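Local coordinates for protein succinate-semialdehyde dehydrogenase (NAD(P)(+)) (Marinobacter aquaeolei, PDB 3RH9) that probably oxidises succinate semialdehyde to succinate with NAD+ or NADP+ as the hydride acceptor, at residues G115-C120 with M163-L168; V143-V148 with G470-V475; G175-I180 with D204-L209; E223-P228 with A247-K252. All coordinates share one frame; numbering follows the deposited sequence.

Interaction 1. Residues G115-C120 with M163-L168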
loop_
_atom_site.group_PDB
_atom_site.type_symbol
_atom_site.label_atom_id
_atom_site.label_comp_id
_atom_site.label_asym_id
_atom_site.label_seq_id
_atom_site.Cartn_x
_atom_site.Cartn_y
_atom_site.Cartn_z
ATOM N N GLY A 115 22.852 7.387 7.215
ATOM C CA GLY A 115 23.031 6.756 5.919
ATOM C C GLY A 115 21.750 6.692 5.108
ATOM O O GLY A 115 21.770 6.429 3.898
ATOM N N PHE A 116 20.627 6.915 5.778
ATOM C CA PHE A 116 19.353 6.965 5.086
ATOM C C PHE A 116 19.246 8.288 4.366
ATOM O O PHE A 116 18.834 8.370 3.205
ATOM C CB PHE A 116 18.196 6.771 6.067
ATOM C CG PHE A 116 17.991 5.344 6.448
ATOM C CD1 PHE A 116 17.373 4.465 5.569
ATOM C CD2 PHE A 116 18.455 4.859 7.666
ATOM C CE1 PHE A 116 17.195 3.140 5.900
ATOM C CE2 PHE A 116 18.277 3.520 8.004
ATOM C CZ PHE A 116 17.650 2.660 7.112
ATOM N N PHE A 117 19.650 9.328 5.071
ATOM C CA PHE A 117 19.669 10.657 4.506
ATOM C C PHE A 117 20.679 10.733 3.378
ATOM O O PHE A 117 20.430 11.349 2.346
ATOM C CB PHE A 117 19.943 11.672 5.605
ATOM C CG PHE A 117 18.741 11.954 6.445
ATOM C CD1 PHE A 117 18.595 11.370 7.676
ATOM C CD2 PHE A 117 17.731 12.777 5.974
ATOM C CE1 PHE A 117 17.475 11.628 8.441
ATOM C CE2 PHE A 117 16.614 13.030 6.725
ATOM C CZ PHE A 117 16.482 12.464 7.958
ATOM N N ASP A 118 21.816 10.085 3.567
ATOM C CA ASP A 118 22.815 10.069 2.525
ATOM C C ASP A 118 22.240 9.367 1.315
ATOM O O ASP A 118 22.368 9.833 0.190
ATOM C CB ASP A 118 24.093 9.356 2.978
ATOM C CG ASP A 118 25.226 9.513 1.972
ATOM O OD1 ASP A 118 25.512 10.658 1.541
ATOM O OD2 ASP A 118 25.824 8.491 1.595
ATOM N N TYR A 119 21.593 8.239 1.549
ATOM C CA TYR A 119 21.167 7.427 0.440
ATOM C C TYR A 119 20.069 8.143 -0.333
ATOM O O TYR A 119 20.010 8.072 -1.559
ATOM C CB TYR A 119 20.719 6.052 0.904
ATOM C CG TYR A 119 20.126 5.276 -0.225
ATOM C CD1 TYR A 119 18.770 5.368 -0.508
ATOM C CD2 TYR A 119 20.926 4.477 -1.041
ATOM C CE1 TYR A 119 18.224 4.673 -1.562
ATOM C CE2 TYR A 119 20.379 3.769 -2.106
ATOM C CZ TYR A 119 19.029 3.880 -2.357
ATOM O OH TYR A 119 18.469 3.189 -3.397
ATOM N N CYS A 120 19.215 8.859 0.385
ATOM C CA CYS A 120 18.140 9.609 -0.255
ATOM C C CYS A 120 18.620 10.829 -1.023
ATOM O O CYS A 120 18.015 11.218 -2.018
ATOM C CB CYS A 120 17.088 10.011 0.769
ATOM S SG CYS A 120 15.927 8.693 1.077
HETATM N N MSE A 163 14.631 4.655 13.442
HETATM C CA MSE A 163 13.305 4.615 12.845
HETATM C C MSE A 163 12.994 5.905 12.104
HETATM O O MSE A 163 12.808 5.900 10.887
HETATM C CB MSE A 163 12.224 4.361 13.900
HETATM C CG MSE A 163 12.241 2.965 14.478
HETATM SE SE MSE A 163 12.574 1.628 13.085
HETATM C CE MSE A 163 12.431 0.035 14.234
ATOM N N ILE A 164 12.933 7.010 12.839
ATOM C CA ILE A 164 12.541 8.269 12.240
ATOM C C ILE A 164 13.377 8.587 10.997
ATOM O O ILE A 164 12.875 9.187 10.053
ATOM C CB ILE A 164 12.636 9.418 13.241
ATOM C CG1 ILE A 164 11.887 10.639 12.701
ATOM C CG2 ILE A 164 14.093 9.737 13.518
ATOM C CD1 ILE A 164 10.503 10.324 12.145
ATOM N N ALA A 165 14.639 8.167 10.998
ATOM C CA ALA A 165 15.555 8.470 9.898
ATOM C C ALA A 165 15.101 7.825 8.595
ATOM O O ALA A 165 15.231 8.420 7.523
ATOM C CB ALA A 165 16.965 8.034 10.239
ATOM N N LYS A 166 14.574 6.604 8.698
ATOM C CA LYS A 166 14.052 5.886 7.541
ATOM C C LYS A 166 12.865 6.636 6.953
ATOM O O LYS A 166 12.711 6.727 5.739
ATOM C CB LYS A 166 13.602 4.465 7.913
ATOM C CG LYS A 166 14.688 3.548 8.488
ATOM C CD LYS A 166 14.062 2.262 9.037
ATOM C CE LYS A 166 15.111 1.207 9.372
ATOM N NZ LYS A 166 14.506 -0.123 9.766
ATOM N N LYS A 167 12.018 7.173 7.813
ATOM C CA LYS A 167 10.786 7.764 7.331
ATOM C C LYS A 167 11.002 9.168 6.791
ATOM O O LYS A 167 10.400 9.555 5.799
ATOM C CB LYS A 167 9.715 7.774 8.427
ATOM C CG LYS A 167 9.364 6.416 8.980
ATOM C CD LYS A 167 8.154 6.495 9.907
ATOM C CE LYS A 167 7.869 5.146 10.539
ATOM N NZ LYS A 167 7.563 4.114 9.513
ATOM N N LEU A 168 11.859 9.933 7.454
ATOM C CA LEU A 168 11.971 11.355 7.167
ATOM C C LEU A 168 12.844 11.619 5.951
ATOM O O LEU A 168 12.569 12.517 5.172
ATOM C CB LEU A 168 12.479 12.110 8.385
ATOM C CG LEU A 168 12.455 13.628 8.239
ATOM C CD1 LEU A 168 11.183 14.066 7.526
ATOM C CD2 LEU A 168 12.622 14.332 9.596
#
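The ring of Phe116 offers one face to Lys166, whose CG stands 3.4 Å above the ring plane, shifted from the centre toward the rim. This is a CH-pi contact: the same CG lies 3.6 Å from the centroid of the Phe116 ring, 20° off the ring normal. The Phe116 ring also makes an edge-to-face pair with Tyr112 one helical turn earlier. The second ring, that of Phe117, works at its far end, where CE1 reaches Ala165 CB at 4.1 Å and CZ reaches Leu168 CB at 4.0 Å.

Both phenylalanines project from helix 103-123 and straddle Ala165 of helix 162-174. The two short helical segments run nearly parallel, their directions differing by 13° and their axes coming within 8.7 Å. Such an approach suits alanine, whose methyl group fills the interface without prising the helices apart. In Lys166 CG sits beside the backbone N (chi1 -60°), which sets it over the face of Phe116; the extended chain then leaves across the rim at CZ, where CE touches. Phe117 is further packed by Leu77 and Leu84 of helix 70-86 and by Phe193 of helix 188-197.

The side chain of Lys166 comes within about 4 Å of that of Glu256, the predicted active-site residue, which puts this end of the contact beside the probable active site. The aliphatic stem of Lys166 is held against an aromatic face, and this probably limits where its amine can go.

Interaction 2. Residues V143-V148 with G470-V475; sequences VHYRPV and GLFEFV
Tyr145 presents a ring face to the edge of Phe472 in a T-shaped stack, the planes at 87° and the centroids of the two rings 4.9 Å apart. Phe472 CE2 points at the middle of the tyrosine ring, 3.5 Å above its plane. Both rings are partly exposed, but the second subunit reaches this part of the contact: Tyr145 OH is hydrogen-bonded to Glu469 of that subunit.

The buried side is more closely knit. Val148 N donates to Phe474 O at 3.1 Å, approaching from above the carbonyl plane, and Val148 CG1 rests 3.6 Å from Val475 C. Val475, beta-branched and so at ease in a strand, sets its CB 4.0 Å from Tyr145 CB. Pro147 and Val475 form an antiparallel non-hydrogen-bonded pair, where the proline's lack of an N-H costs the pair no bond.

Were Tyr145 replaced by an alanine, the edge of Phe472 would probably lose its aromatic face and Glu469 of the second subunit its hydroxyl partner.

Strands 140-147 and 475-482 are neighbours in the antiparallel sheet characteristic of the family's oligomerisation domain; one tyrosine therefore serves the fold by its ring and the dimer by its hydroxyl.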
loop_
_atom_site.group_PDB
_atom_site.type_symbol
_atom_site.label_atom_id
_atom_site.label_comp_id
_atom_site.label_asym_id
_atom_site.label_seq_id
_atom_site.Cartn_x
_atom_site.Cartn_y
_atom_site.Cartn_z
ATOM N N VAL A 143 4.356 10.674 -16.495
ATOM C CA VAL A 143 4.079 10.210 -15.155
ATOM C C VAL A 143 4.837 11.047 -14.127
ATOM O O VAL A 143 6.058 11.130 -14.157
ATOM C CB VAL A 143 4.445 8.717 -15.005
ATOM C CG1 VAL A 143 4.383 8.308 -13.549
ATOM C CG2 VAL A 143 3.521 7.861 -15.843
ATOM N N HIS A 144 4.102 11.669 -13.221
ATOM C CA HIS A 144 4.704 12.486 -12.172
ATOM C C HIS A 144 4.569 11.808 -10.823
ATOM O O HIS A 144 3.654 11.028 -10.586
ATOM C CB HIS A 144 4.015 13.841 -12.088
ATOM C CG HIS A 144 4.229 14.707 -13.284
ATOM N ND1 HIS A 144 3.412 14.659 -14.397
ATOM C CD2 HIS A 144 5.157 15.659 -13.542
ATOM C CE1 HIS A 144 3.831 15.538 -15.289
ATOM N NE2 HIS A 144 4.884 16.164 -14.791
ATOM N N TYR A 145 5.482 12.114 -9.922
ATOM C CA TYR A 145 5.351 11.621 -8.560
ATOM C C TYR A 145 5.182 12.817 -7.609
ATOM O O TYR A 145 6.159 13.432 -7.201
ATOM C CB TYR A 145 6.547 10.730 -8.222
ATOM C CG TYR A 145 6.676 9.591 -9.204
ATOM C CD1 TYR A 145 5.859 8.479 -9.111
ATOM C CD2 TYR A 145 7.584 9.646 -10.252
ATOM C CE1 TYR A 145 5.947 7.439 -10.020
ATOM C CE2 TYR A 145 7.672 8.619 -11.177
ATOM C CZ TYR A 145 6.850 7.516 -11.055
ATOM O OH TYR A 145 6.940 6.481 -11.957
ATOM N N ARG A 146 3.932 13.167 -7.306
ATOM C CA ARG A 146 3.621 14.306 -6.429
ATOM C C ARG A 146 3.749 13.924 -4.955
ATOM O O ARG A 146 3.563 12.759 -4.580
ATOM C CB ARG A 146 2.175 14.807 -6.642
ATOM C CG ARG A 146 1.684 14.888 -8.064
ATOM C CD ARG A 146 2.375 15.978 -8.808
ATOM N NE ARG A 146 1.855 16.119 -10.156
ATOM C CZ ARG A 146 2.417 16.874 -11.093
ATOM N NH1 ARG A 146 3.524 17.547 -10.819
ATOM N NH2 ARG A 146 1.876 16.952 -12.303
ATOM N N PRO A 147 4.026 14.904 -4.106
ATOM C CA PRO A 147 4.004 14.668 -2.661
ATOM C C PRO A 147 2.636 14.161 -2.231
ATOM O O PRO A 147 1.658 14.762 -2.653
ATOM C CB PRO A 147 4.222 16.068 -2.084
ATOM C CG PRO A 147 4.935 16.814 -3.149
ATOM C CD PRO A 147 4.479 16.255 -4.457
ATOM N N VAL A 148 2.539 13.120 -1.402
ATOM C CA VAL A 148 1.205 12.692 -0.960
ATOM C C VAL A 148 0.523 13.808 -0.196
ATOM O O VAL A 148 -0.693 13.905 -0.175
ATOM C CB VAL A 148 1.170 11.372 -0.093
ATOM C CG1 VAL A 148 1.353 10.139 -0.958
ATOM C CG2 VAL A 148 2.177 11.407 1.086
ATOM N N GLY A 470 11.481 2.451 -1.127
ATOM C CA GLY A 470 11.349 3.350 0.005
ATOM C C GLY A 470 11.237 4.814 -0.407
ATOM O O GLY A 470 10.510 5.600 0.207
ATOM N N LEU A 471 11.977 5.191 -1.442
ATOM C CA LEU A 471 11.906 6.549 -1.969
ATOM C C LEU A 471 10.521 6.863 -2.517
ATOM O O LEU A 471 10.142 8.017 -2.573
ATOM C CB LEU A 471 12.936 6.755 -3.080
ATOM C CG LEU A 471 14.350 7.202 -2.722
ATOM C CD1 LEU A 471 15.275 6.888 -3.874
ATOM C CD2 LEU A 471 14.368 8.697 -2.414
ATOM N N PHE A 472 9.777 5.834 -2.910
ATOM C CA PHE A 472 8.445 6.023 -3.493
ATOM C C PHE A 472 7.283 5.912 -2.503
ATOM O O PHE A 472 6.125 5.926 -2.908
ATOM C CB PHE A 472 8.211 5.062 -4.670
ATOM C CG PHE A 472 8.880 5.496 -5.933
ATOM C CD1 PHE A 472 10.209 5.209 -6.158
ATOM C CD2 PHE A 472 8.184 6.207 -6.893
ATOM C CE1 PHE A 472 10.828 5.621 -7.311
ATOM C CE2 PHE A 472 8.800 6.619 -8.054
ATOM C CZ PHE A 472 10.124 6.330 -8.256
ATOM N N GLU A 473 7.584 5.805 -1.220
ATOM C CA GLU A 473 6.533 5.658 -0.230
ATOM C C GLU A 473 5.679 6.913 -0.105
ATOM O O GLU A 473 4.448 6.839 -0.108
ATOM C CB GLU A 473 7.136 5.310 1.131
ATOM C CG GLU A 473 7.634 3.874 1.243
ATOM C CD GLU A 473 6.581 2.945 1.820
ATOM O OE1 GLU A 473 5.451 2.874 1.256
ATOM O OE2 GLU A 473 6.893 2.291 2.852
ATOM N N PHE A 474 6.330 8.064 0.007
ATOM C CA PHE A 474 5.607 9.304 0.254
ATOM C C PHE A 474 5.191 10.094 -0.979
ATOM O O PHE A 474 4.998 11.301 -0.895
ATOM C CB PHE A 474 6.407 10.191 1.197
ATOM C CG PHE A 474 6.630 9.564 2.524
ATOM C CD1 PHE A 474 7.801 8.873 2.787
ATOM C CD2 PHE A 474 5.642 9.610 3.496
ATOM C CE1 PHE A 474 8.003 8.282 4.005
ATOM C CE2 PHE A 474 5.835 9.009 4.714
ATOM C CZ PHE A 474 7.019 8.346 4.970
ATOM N N VAL A 475 5.040 9.426 -2.114
ATOM C CA VAL A 475 4.560 10.112 -3.303
ATOM C C VAL A 475 3.302 9.465 -3.884
ATOM O O VAL A 475 3.063 8.269 -3.699
ATOM C CB VAL A 475 5.649 10.190 -4.366
ATOM C CG1 VAL A 475 6.707 11.171 -3.933
ATOM C CG2 VAL A 475 6.262 8.810 -4.599
#

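Interaction 3. Residues G175-I180 with D204-L209; sequences GCPSVI and DGMVNL
Met206 O is gripped from the neighbouring strand by Ser178, whose backbone N donates to it at 2.9 Å. The hydroxyl of the same serine adds a weak bond, Ser178 OG to Met206 O at 3.4 Å, because chi1 of 48° folds OG back between the backbone N and the carbonyl carbon. Pro177 CA brings a C-H to this oxygen as well. Two residues on, Ile180 N donates to Asn208 O, and Leu209 CA makes a C-H contact of 3.5 Å with Ile180 O.

These are parallel-strand links, and they join the two strands of a beta-alpha-beta unit whose helix, 188-197, covers Ile180 and Leu209 through Met190. The short, weakly bonded strand 207-209 lies beside 178-181 in the Rossmann-like sheet of the family's cofactor-binding domain.

Ahead of the strands, Met206, built as selenomethionine, turns back through bends at chi2 and chi3. Its SE thereby meets Pro177 CG at 4.1 Å and its CE comes 3.6 Å from Cys176 O, a reach that suits a long, flexible, unbranched chain. Glycine suits both approaches to the strands: Gly175 ends the preceding helix with the positive phi of a Schellman motif, and Gly205 also has positive phi, 107°.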
loop_
_atom_site.group_PDB
_atom_site.type_symbol
_atom_site.label_atom_id
_atom_site.label_comp_id
_atom_site.label_asym_id
_atom_site.label_seq_id
_atom_site.Cartn_x
_atom_site.Cartn_y
_atom_site.Cartn_z
ATOM N N GLY A 175 9.201 15.824 -0.809
ATOM C CA GLY A 175 8.636 17.144 -0.620
ATOM C C GLY A 175 7.450 17.113 0.328
ATOM O O GLY A 175 6.590 17.984 0.274
ATOM N N CYS A 176 7.399 16.102 1.196
ATOM C CA CYS A 176 6.281 15.943 2.129
ATOM C C CYS A 176 6.564 16.566 3.473
ATOM O O CYS A 176 7.427 16.091 4.192
ATOM C CB CYS A 176 5.942 14.460 2.332
ATOM S SG CYS A 176 4.948 13.796 0.993
ATOM N N PRO A 177 5.840 17.639 3.812
ATOM C CA PRO A 177 5.931 18.159 5.181
ATOM C C PRO A 177 5.417 17.090 6.140
ATOM O O PRO A 177 4.504 16.337 5.810
ATOM C CB PRO A 177 4.990 19.376 5.165
ATOM C CG PRO A 177 4.801 19.721 3.709
ATOM C CD PRO A 177 4.898 18.411 2.983
ATOM N N SER A 178 6.003 17.001 7.319
ATOM C CA SER A 178 5.634 15.928 8.217
ATOM C C SER A 178 5.361 16.406 9.641
ATOM O O SER A 178 5.880 17.423 10.091
ATOM C CB SER A 178 6.708 14.839 8.196
ATOM O OG SER A 178 8.006 15.392 8.335
ATOM N N VAL A 179 4.517 15.657 10.331
ATOM C CA VAL A 179 4.246 15.877 11.732
ATOM C C VAL A 179 4.783 14.649 12.441
ATOM O O VAL A 179 4.430 13.527 12.077
ATOM C CB VAL A 179 2.750 15.998 11.957
ATOM C CG1 VAL A 179 2.438 16.017 13.435
ATOM C CG2 VAL A 179 2.221 17.228 11.274
ATOM N N ILE A 180 5.660 14.841 13.425
ATOM C CA ILE A 180 6.413 13.716 13.988
ATOM C C ILE A 180 6.095 13.366 15.441
ATOM O O ILE A 180 6.136 14.240 16.307
ATOM C CB ILE A 180 7.921 13.928 13.850
ATOM C CG1 ILE A 180 8.299 13.939 12.365
ATOM C CG2 ILE A 180 8.676 12.836 14.630
ATOM C CD1 ILE A 180 9.782 14.021 12.071
ATOM N N ASP A 204 9.880 26.734 7.224
ATOM C CA ASP A 204 8.949 26.691 8.341
ATOM C C ASP A 204 7.775 25.759 8.025
ATOM O O ASP A 204 6.989 26.021 7.120
ATOM C CB ASP A 204 8.430 28.100 8.678
ATOM C CG ASP A 204 9.381 28.895 9.570
ATOM O OD1 ASP A 204 10.487 28.391 9.860
ATOM O OD2 ASP A 204 9.027 30.028 9.983
ATOM N N GLY A 205 7.652 24.675 8.780
ATOM C CA GLY A 205 6.578 23.722 8.576
ATOM C C GLY A 205 6.989 22.396 7.948
ATOM O O GLY A 205 6.174 21.487 7.902
HETATM N N MSE A 206 8.222 22.262 7.455
HETATM C CA MSE A 206 8.619 21.004 6.816
HETATM C C MSE A 206 8.718 19.854 7.810
HETATM O O MSE A 206 8.400 18.705 7.485
HETATM C CB MSE A 206 9.935 21.140 6.071
HETATM C CG MSE A 206 9.791 21.736 4.705
HETATM SE SE MSE A 206 8.737 20.664 3.416
HETATM C CE MSE A 206 9.549 18.909 3.728
ATOM N N VAL A 207 9.169 20.164 9.021
ATOM C CA VAL A 207 9.200 19.182 10.091
ATOM C C VAL A 207 8.515 19.769 11.314
ATOM O O VAL A 207 8.597 20.964 11.559
ATOM C CB VAL A 207 10.624 18.780 10.441
ATOM C CG1 VAL A 207 11.341 18.285 9.206
ATOM C CG2 VAL A 207 11.354 19.951 11.022
ATOM N N ASN A 208 7.809 18.919 12.051
ATOM C CA ASN A 208 7.052 19.316 13.235
ATOM C C ASN A 208 7.047 18.177 14.247
ATOM O O ASN A 208 6.932 17.011 13.874
ATOM C CB ASN A 208 5.617 19.683 12.876
ATOM C CG ASN A 208 5.537 20.669 11.738
ATOM O OD1 ASN A 208 5.503 20.291 10.566
ATOM N ND2 ASN A 208 5.490 21.945 12.074
ATOM N N LEU A 209 7.174 18.531 15.522
ATOM C CA LEU A 209 7.281 17.561 16.598
ATOM C C LEU A 209 6.118 17.690 17.581
ATOM O O LEU A 209 5.860 18.753 18.114
ATOM C CB LEU A 209 8.627 17.728 17.307
ATOM C CG LEU A 209 8.917 16.876 18.552
ATOM C CD1 LEU A 209 8.580 15.400 18.324
ATOM C CD2 LEU A 209 10.382 17.058 19.010
#

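Interaction 4. Residues E223-P228 with A247-K252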
loop_
_atom_site.group_PDB
_atom_site.type_symbol
_atom_site.label_atom_id
_atom_site.label_comp_id
_atom_site.label_asym_id
_atom_site.label_seq_id
_atom_site.Cartn_x
_atom_site.Cartn_y
_atom_site.Cartn_z
ATOM N N GLU A 223 -7.816 11.463 11.885
ATOM C CA GLU A 223 -9.051 12.128 11.493
ATOM C C GLU A 223 -8.811 13.248 10.515
ATOM O O GLU A 223 -9.687 13.598 9.746
ATOM C CB GLU A 223 -9.764 12.697 12.709
ATOM C CG GLU A 223 -10.397 11.640 13.582
ATOM C CD GLU A 223 -11.134 12.237 14.781
ATOM O OE1 GLU A 223 -11.208 13.486 14.893
ATOM O OE2 GLU A 223 -11.639 11.450 15.612
ATOM N N HIS A 224 -7.627 13.828 10.545
ATOM C CA HIS A 224 -7.418 15.033 9.771
ATOM C C HIS A 224 -7.360 14.761 8.278
ATOM O O HIS A 224 -6.669 13.852 7.847
ATOM C CB HIS A 224 -6.170 15.798 10.228
ATOM C CG HIS A 224 -6.225 17.255 9.893
ATOM N ND1 HIS A 224 -6.540 18.222 10.822
ATOM C CD2 HIS A 224 -6.074 17.904 8.714
ATOM C CE1 HIS A 224 -6.543 19.408 10.240
ATOM N NE2 HIS A 224 -6.261 19.243 8.961
ATOM N N LYS A 225 -8.073 15.582 7.506
ATOM C CA LYS A 225 -8.137 15.468 6.053
ATOM C C LYS A 225 -6.912 16.009 5.330
ATOM O O LYS A 225 -6.767 15.808 4.131
ATOM C CB LYS A 225 -9.377 16.173 5.520
ATOM C CG LYS A 225 -10.682 15.395 5.753
ATOM C CD LYS A 225 -11.919 16.238 5.377
ATOM C CE LYS A 225 -13.218 15.461 5.555
ATOM N NZ LYS A 225 -14.376 16.217 4.988
ATOM N N ASP A 226 -6.033 16.709 6.035
ATOM C CA ASP A 226 -4.802 17.161 5.402
ATOM C C ASP A 226 -3.638 16.231 5.687
ATOM O O ASP A 226 -2.516 16.501 5.262
ATOM C CB ASP A 226 -4.455 18.586 5.808
ATOM C CG ASP A 226 -5.424 19.590 5.243
ATOM O OD1 ASP A 226 -6.178 19.213 4.309
ATOM O OD2 ASP A 226 -5.441 20.739 5.741
ATOM N N VAL A 227 -3.901 15.146 6.410
ATOM C CA VAL A 227 -2.885 14.118 6.585
ATOM C C VAL A 227 -3.234 12.876 5.776
ATOM O O VAL A 227 -3.760 11.919 6.308
ATOM C CB VAL A 227 -2.668 13.756 8.053
ATOM C CG1 VAL A 227 -1.534 12.782 8.181
ATOM C CG2 VAL A 227 -2.350 14.991 8.829
ATOM N N PRO A 228 -2.938 12.901 4.473
ATOM C CA PRO A 228 -3.316 11.831 3.549
ATOM C C PRO A 228 -2.583 10.528 3.820
ATOM O O PRO A 228 -3.061 9.473 3.435
ATOM C CB PRO A 228 -2.877 12.376 2.194
ATOM C CG PRO A 228 -2.691 13.824 2.398
ATOM C CD PRO A 228 -2.241 13.990 3.785
ATOM N N ALA A 247 -9.811 3.987 7.791
ATOM C CA ALA A 247 -10.428 3.346 6.645
ATOM C C ALA A 247 -11.399 4.256 5.904
ATOM O O ALA A 247 -11.521 4.177 4.697
ATOM C CB ALA A 247 -11.117 2.057 7.057
ATOM N N GLU A 248 -12.094 5.114 6.631
ATOM C CA GLU A 248 -13.104 5.954 6.023
ATOM C C GLU A 248 -12.502 6.877 4.990
ATOM O O GLU A 248 -13.051 7.046 3.895
ATOM C CB GLU A 248 -13.818 6.760 7.090
ATOM C CG GLU A 248 -14.828 5.932 7.844
ATOM C CD GLU A 248 -15.985 5.493 6.957
ATOM O OE1 GLU A 248 -16.435 6.320 6.127
ATOM O OE2 GLU A 248 -16.442 4.332 7.091
ATOM N N GLN A 249 -11.370 7.483 5.327
ATOM C CA GLN A 249 -10.685 8.312 4.345
ATOM C C GLN A 249 -9.852 7.496 3.383
ATOM O O GLN A 249 -9.318 8.041 2.412
ATOM C CB GLN A 249 -9.806 9.343 5.023
ATOM C CG GLN A 249 -10.585 10.337 5.844
ATOM C CD GLN A 249 -9.750 11.544 6.185
ATOM O OE1 GLN A 249 -9.058 12.115 5.319
ATOM N NE2 GLN A 249 -9.804 11.947 7.458
ATOM N N VAL A 250 -9.749 6.195 3.653
ATOM C CA VAL A 250 -8.904 5.308 2.866
ATOM C C VAL A 250 -7.478 5.866 2.847
ATOM O O VAL A 250 -6.888 6.046 1.802
ATOM C CB VAL A 250 -9.433 5.157 1.425
ATOM C CG1 VAL A 250 -8.783 3.983 0.742
ATOM C CG2 VAL A 250 -10.925 4.985 1.424
ATOM N N LYS A 251 -6.926 6.155 4.016
ATOM C CA LYS A 251 -5.622 6.774 4.068
ATOM C C LYS A 251 -4.543 5.836 3.550
ATOM O O LYS A 251 -4.589 4.628 3.751
ATOM C CB LYS A 251 -5.293 7.219 5.487
ATOM C CG LYS A 251 -5.802 8.602 5.868
ATOM C CD LYS A 251 -4.912 9.206 6.944
ATOM C CE LYS A 251 -5.700 9.915 8.040
ATOM N NZ LYS A 251 -5.991 11.305 7.745
ATOM N N LYS A 252 -3.563 6.402 2.878
ATOM C CA LYS A 252 -2.371 5.658 2.527
ATOM C C LYS A 252 -1.550 5.366 3.791
ATOM O O LYS A 252 -1.224 6.270 4.547
ATOM C CB LYS A 252 -1.555 6.451 1.505
ATOM C CG LYS A 252 -0.244 5.816 1.148
ATOM C CD LYS A 252 0.267 6.325 -0.200
ATOM C CE LYS A 252 1.510 5.575 -0.585
ATOM N NZ LYS A 252 2.035 6.041 -1.872
#
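Two hydrogen bonds and a weak third join Lys251, Lys252 and Gln249 to backbone carbonyls of 223-228. Lys251 NZ donates to Val227 O at 2.7 Å, tilted from the carbonyl plane. The carbonyl of His224, first residue of a type I turn that ends at Val227, also faces this amine, though its angle is too poor for a bond. Lys252 N, by contrast, meets Pro228 O at 3.2 Å, nearly in line with the C=O, although the bond is bent at the hydrogen (138°). Gln249 NE2 makes only a weak bond, 2.8 Å to Glu223 O but badly bent; since Glu223 closes helix 214-223, this amide is drawn to the carbonyl-rich end of a helix.

Van der Waals contacts fill in between. The Gln249 and Lys225 side chains cross at about a right angle, Lys225 CG lying 4.0 Å from Gln249 CD. The methylenes of Lys251 run close to Val227 O, and its chain bends at chi3 and chi4 (-87° at the latter) to carry NZ into the turn. A long chain with a charged tip suits this place, and the gathered carbonyl dipoles would be expected to favour its positive charge. A leucine in place of Lys251 would probably leave Val227 O without its donor and the turn less firmly tied to the neighbouring loop.

These two loops lead into adjacent parallel strands, 229-233 and 252-256, so the bond from Lys252 N to Pro228 O lies where the strand pair begins. Helix 48-61 packs on Val227, and Lys252 NZ runs on to Glu473 O, beside strand 475-482.

From the N terminus, interaction 1 closes a loop of 42 residues by pairing helix 103-123 with helix 162-174. Interaction 2 opens inside that loop, at 143-148, and closes only near the C terminus, at 470-475, so the two cross. Within the long loop of interaction 2 nest interactions 3 and 4, which follow each other in series: interaction 3 joins strands 178-181 and 207-209, interaction 4 the loops before strands 229-233 and 252-256. Leu168 and Ile164 connect interaction 1 to interaction 3, Cys176 carries interaction 3 to Phe474 of interaction 2, and Val148 of interaction 2 touches Pro228 of interaction 4. The oligomerisation sheet is thereby tied to the cofactor-binding domain.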